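Local coordinates for AT27789p (Drosophila melanogaster, PDB 5UZM), which probably binds mRNA, as an hnRNP F/H homolog of which this chain is the second quasi-RNA recognition motif (qRRM2), at residues F56-L69 / I83-T95. Residues are numbered along the deposited sequence; the frame is centred on the assembly and turned at random. Where two conformers were deposited one is given.
Sequences FVQFESQDDTEQAL and IFRSSIAEMKRAT
Met91 lies across one face of the Phe56 ring: its CA sits 3.8 Å from the ring centroid and 11° off the normal, the geometry of a CH-pi contact. With Met91 CG anti to the backbone N and the chain extended beyond it, the thioether runs past the ring in the opposite direction, bringing CE within 3.6 Å of Phe56 CB. Ser86 OG meets the ring edge near its plane, 3.4 Å from Phe56 CE2. Ala94 CB approaches obliquely, 3.7 Å from Phe56 CE1.

A salt bridge ties helix 62-69 to the end of strand 79-85. Arg85 grips Glu66 end-on, NH1 to OE1 (3.1 Å) and NH2 to OE2 (2.6 Å), both nearly straight. Both oxygens lie close to the guanidinium plane, but OE1 is met on its syn side, out of the carboxylate plane, and OE2 from above that plane; the two planes are 40° apart. Leu69 CD1 sits over one guanidinium face, toward its rim, 3.3 Å from Arg85 NH1, while Leu69 CD2 meets Ile83 CG2.

In this RRM fold, helix 62-69 packs on one sheet face, where Ile83 also touches helix 22-28. The C-terminal helix 88-94 crosses the opposite face, which canonical RRMs use for RNA, consistent with RNA binding through other surfaces; there Met91 touches Leu42 of strand 41-45 and Ile88 Val10 of strand 10-14.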
# COMPACT_ATOMS: atom_id res chain seq x y z
N PHE A 56 -0.80 1.21 3.56
CA PHE A 56 0.45 1.86 3.17
C PHE A 56 1.41 0.77 2.73
O PHE A 56 1.40 -0.32 3.31
CB PHE A 56 1.08 2.64 4.31
CG PHE A 56 0.36 3.89 4.65
CD1 PHE A 56 -0.72 3.85 5.49
CD2 PHE A 56 0.74 5.10 4.09
CE1 PHE A 56 -1.42 5.01 5.81
CE2 PHE A 56 0.03 6.25 4.39
CZ PHE A 56 -1.02 6.21 5.25
N VAL A 57 2.21 1.03 1.70
CA VAL A 57 3.20 0.07 1.22
C VAL A 57 4.53 0.81 1.08
O VAL A 57 4.57 1.90 0.49
CB VAL A 57 2.77 -0.57 -0.12
CG1 VAL A 57 3.85 -1.53 -0.65
CG2 VAL A 57 1.40 -1.30 0.07
N GLN A 58 5.58 0.22 1.62
CA GLN A 58 6.93 0.77 1.62
C GLN A 58 7.79 -0.03 0.65
O GLN A 58 7.85 -1.25 0.78
CB GLN A 58 7.57 0.64 2.99
CG GLN A 58 6.89 1.37 4.06
CD GLN A 58 7.78 1.53 5.28
OE1 GLN A 58 7.34 1.35 6.42
NE2 GLN A 58 9.04 1.86 5.05
N PHE A 59 8.47 0.66 -0.26
CA PHE A 59 9.36 0.04 -1.24
C PHE A 59 10.83 0.29 -0.91
O PHE A 59 11.17 1.16 -0.11
CB PHE A 59 9.05 0.57 -2.64
CG PHE A 59 7.64 0.29 -3.09
CD1 PHE A 59 7.32 -0.95 -3.64
CD2 PHE A 59 6.64 1.23 -2.94
CE1 PHE A 59 6.01 -1.23 -4.02
CE2 PHE A 59 5.31 0.96 -3.33
CZ PHE A 59 5.01 -0.29 -3.86
N GLU A 60 11.70 -0.44 -1.62
CA GLU A 60 13.12 -0.32 -1.34
C GLU A 60 13.77 0.83 -2.09
O GLU A 60 14.88 1.24 -1.74
CB GLU A 60 13.84 -1.61 -1.71
CG GLU A 60 14.93 -1.97 -0.77
CD GLU A 60 14.38 -2.41 0.55
OE1 GLU A 60 13.48 -3.28 0.54
OE2 GLU A 60 14.83 -1.88 1.59
N SER A 61 13.12 1.35 -3.12
CA SER A 61 13.77 2.31 -4.00
C SER A 61 12.76 3.34 -4.47
O SER A 61 11.55 3.11 -4.47
CB SER A 61 14.42 1.63 -5.21
OG SER A 61 13.45 1.21 -6.16
N GLN A 62 13.29 4.48 -4.89
CA GLN A 62 12.45 5.54 -5.43
C GLN A 62 11.83 5.15 -6.76
O GLN A 62 10.65 5.42 -7.01
CB GLN A 62 13.28 6.83 -5.54
CG GLN A 62 12.72 7.87 -6.47
CD GLN A 62 11.53 8.61 -5.92
OE1 GLN A 62 11.17 8.48 -4.74
NE2 GLN A 62 10.91 9.41 -6.77
N ASP A 63 12.58 4.48 -7.63
CA ASP A 63 11.98 4.11 -8.91
C ASP A 63 10.84 3.11 -8.73
O ASP A 63 9.87 3.15 -9.50
CB ASP A 63 13.03 3.56 -9.85
CG ASP A 63 12.47 3.22 -11.21
OD1 ASP A 63 12.03 4.15 -11.92
OD2 ASP A 63 12.48 2.03 -11.57
N ASP A 64 10.93 2.23 -7.74
CA ASP A 64 9.81 1.31 -7.51
C ASP A 64 8.56 2.04 -7.03
O ASP A 64 7.44 1.64 -7.36
CB ASP A 64 10.24 0.25 -6.52
CG ASP A 64 10.91 -0.93 -7.22
OD1 ASP A 64 11.14 -0.82 -8.46
OD2 ASP A 64 11.22 -1.93 -6.56
N THR A 65 8.73 3.09 -6.24
CA THR A 65 7.60 3.93 -5.88
C THR A 65 6.95 4.55 -7.11
O THR A 65 5.71 4.62 -7.21
CB THR A 65 8.06 5.01 -4.89
OG1 THR A 65 8.69 4.36 -3.77
CG2 THR A 65 6.87 5.83 -4.41
N GLU A 66 7.76 4.99 -8.08
CA GLU A 66 7.17 5.60 -9.25
C GLU A 66 6.44 4.57 -10.09
O GLU A 66 5.36 4.86 -10.62
CB GLU A 66 8.24 6.32 -10.07
CG GLU A 66 8.96 7.41 -9.28
CD GLU A 66 8.17 8.70 -9.12
OE1 GLU A 66 7.14 8.90 -9.82
OE2 GLU A 66 8.61 9.54 -8.30
N GLN A 67 6.98 3.35 -10.20
CA GLN A 67 6.27 2.30 -10.91
C GLN A 67 4.98 1.91 -10.18
O GLN A 67 3.99 1.57 -10.83
CB GLN A 67 7.15 1.08 -11.08
CG GLN A 67 8.37 1.30 -12.00
CD GLN A 67 9.20 0.06 -12.11
OE1 GLN A 67 10.38 0.05 -11.77
NE2 GLN A 67 8.57 -1.01 -12.55
N ALA A 68 4.98 1.97 -8.84
CA ALA A 68 3.74 1.66 -8.12
C ALA A 68 2.68 2.69 -8.42
O ALA A 68 1.52 2.36 -8.67
CB ALA A 68 3.99 1.62 -6.62
N LEU A 69 3.07 3.97 -8.43
CA LEU A 69 2.10 5.00 -8.77
C LEU A 69 1.55 4.83 -10.18
O LEU A 69 0.40 5.18 -10.45
CB LEU A 69 2.76 6.38 -8.60
CG LEU A 69 2.98 6.66 -7.13
CD1 LEU A 69 4.18 7.59 -6.99
CD2 LEU A 69 1.74 7.30 -6.59
N ILE A 83 -4.00 4.96 -5.83
CA ILE A 83 -2.65 4.96 -5.27
C ILE A 83 -2.15 6.40 -5.19
O ILE A 83 -2.25 7.14 -6.17
CB ILE A 83 -1.69 4.11 -6.13
CG1 ILE A 83 -2.29 2.71 -6.38
CG2 ILE A 83 -0.32 3.99 -5.48
CD1 ILE A 83 -1.45 1.89 -7.33
N PHE A 84 -1.64 6.79 -4.03
CA PHE A 84 -1.15 8.15 -3.82
C PHE A 84 0.27 8.15 -3.27
O PHE A 84 0.63 7.30 -2.46
CB PHE A 84 -2.02 8.92 -2.79
CG PHE A 84 -3.47 8.86 -3.06
CD1 PHE A 84 -4.08 9.80 -3.88
CD2 PHE A 84 -4.25 7.82 -2.54
CE1 PHE A 84 -5.44 9.73 -4.15
CE2 PHE A 84 -5.62 7.76 -2.80
CZ PHE A 84 -6.21 8.72 -3.61
N ARG A 85 1.04 9.19 -3.64
CA ARG A 85 2.36 9.39 -3.04
C ARG A 85 2.20 9.71 -1.56
O ARG A 85 1.27 10.39 -1.15
CB ARG A 85 3.10 10.53 -3.74
CG ARG A 85 2.84 10.64 -5.24
CD ARG A 85 3.75 11.71 -5.85
NE ARG A 85 5.14 11.31 -5.66
CZ ARG A 85 5.88 10.74 -6.60
NH1 ARG A 85 5.38 10.52 -7.81
NH2 ARG A 85 7.13 10.38 -6.33
N SER A 86 3.13 9.20 -0.76
CA SER A 86 3.04 9.31 0.68
C SER A 86 4.42 9.50 1.28
O SER A 86 5.34 9.99 0.61
CB SER A 86 2.34 8.07 1.26
OG SER A 86 2.02 8.28 2.61
N SER A 87 4.56 9.10 2.54
CA SER A 87 5.78 9.32 3.32
C SER A 87 5.78 8.40 4.52
O SER A 87 4.73 7.94 4.97
CB SER A 87 5.87 10.78 3.79
OG SER A 87 4.82 11.03 4.71
N ILE A 88 6.98 8.17 5.06
CA ILE A 88 7.11 7.34 6.25
C ILE A 88 6.33 7.95 7.41
O ILE A 88 5.65 7.24 8.15
CB ILE A 88 8.60 7.16 6.62
CG1 ILE A 88 9.37 6.53 5.46
CG2 ILE A 88 8.74 6.32 7.87
CD1 ILE A 88 9.27 5.06 5.39
N ALA A 89 6.42 9.27 7.59
CA ALA A 89 5.72 9.91 8.70
C ALA A 89 4.21 9.72 8.59
O ALA A 89 3.53 9.49 9.59
CB ALA A 89 6.07 11.40 8.77
N GLU A 90 3.66 9.81 7.37
CA GLU A 90 2.22 9.58 7.22
C GLU A 90 1.88 8.13 7.53
O GLU A 90 0.87 7.84 8.18
CB GLU A 90 1.76 9.98 5.82
CG GLU A 90 0.23 9.89 5.68
CD GLU A 90 -0.29 10.18 4.25
OE1 GLU A 90 -1.48 10.56 4.12
OE2 GLU A 90 0.45 10.03 3.27
N MET A 91 2.72 7.20 7.07
CA MET A 91 2.48 5.79 7.38
C MET A 91 2.53 5.54 8.88
O MET A 91 1.66 4.86 9.44
CB MET A 91 3.53 4.93 6.65
CG MET A 91 3.45 3.43 6.96
SD MET A 91 4.59 2.59 5.84
CE MET A 91 3.89 0.92 5.83
N LYS A 92 3.55 6.08 9.56
CA LYS A 92 3.66 5.84 11.00
C LYS A 92 2.50 6.47 11.77
O LYS A 92 2.02 5.88 12.74
CB LYS A 92 5.00 6.37 11.53
CG LYS A 92 6.19 5.55 11.06
CD LYS A 92 6.58 4.51 12.09
CE LYS A 92 7.86 3.80 11.68
NZ LYS A 92 8.82 4.76 11.10
N ARG A 93 2.06 7.66 11.37
CA ARG A 93 0.95 8.30 12.08
C ARG A 93 -0.30 7.45 12.03
O ARG A 93 -0.93 7.18 13.07
CB ARG A 93 0.68 9.68 11.49
CG ARG A 93 1.40 10.80 12.21
CD ARG A 93 0.76 12.14 11.90
NE ARG A 93 0.46 12.29 10.49
CZ ARG A 93 1.38 12.53 9.55
NH1 ARG A 93 2.65 12.63 9.89
NH2 ARG A 93 1.02 12.66 8.29
N ALA A 94 -0.68 6.99 10.84
CA ALA A 94 -1.95 6.29 10.69
C ALA A 94 -1.92 4.87 11.24
O ALA A 94 -2.98 4.24 11.34
CB ALA A 94 -2.34 6.25 9.21
N THR A 95 -0.75 4.36 11.61
CA THR A 95 -0.63 2.96 12.00
C THR A 95 0.08 2.82 13.34
O THR A 95 0.90 1.92 13.52
CB THR A 95 0.14 2.12 10.94
OG1 THR A 95 1.51 2.56 10.88
CG2 THR A 95 -0.50 2.24 9.55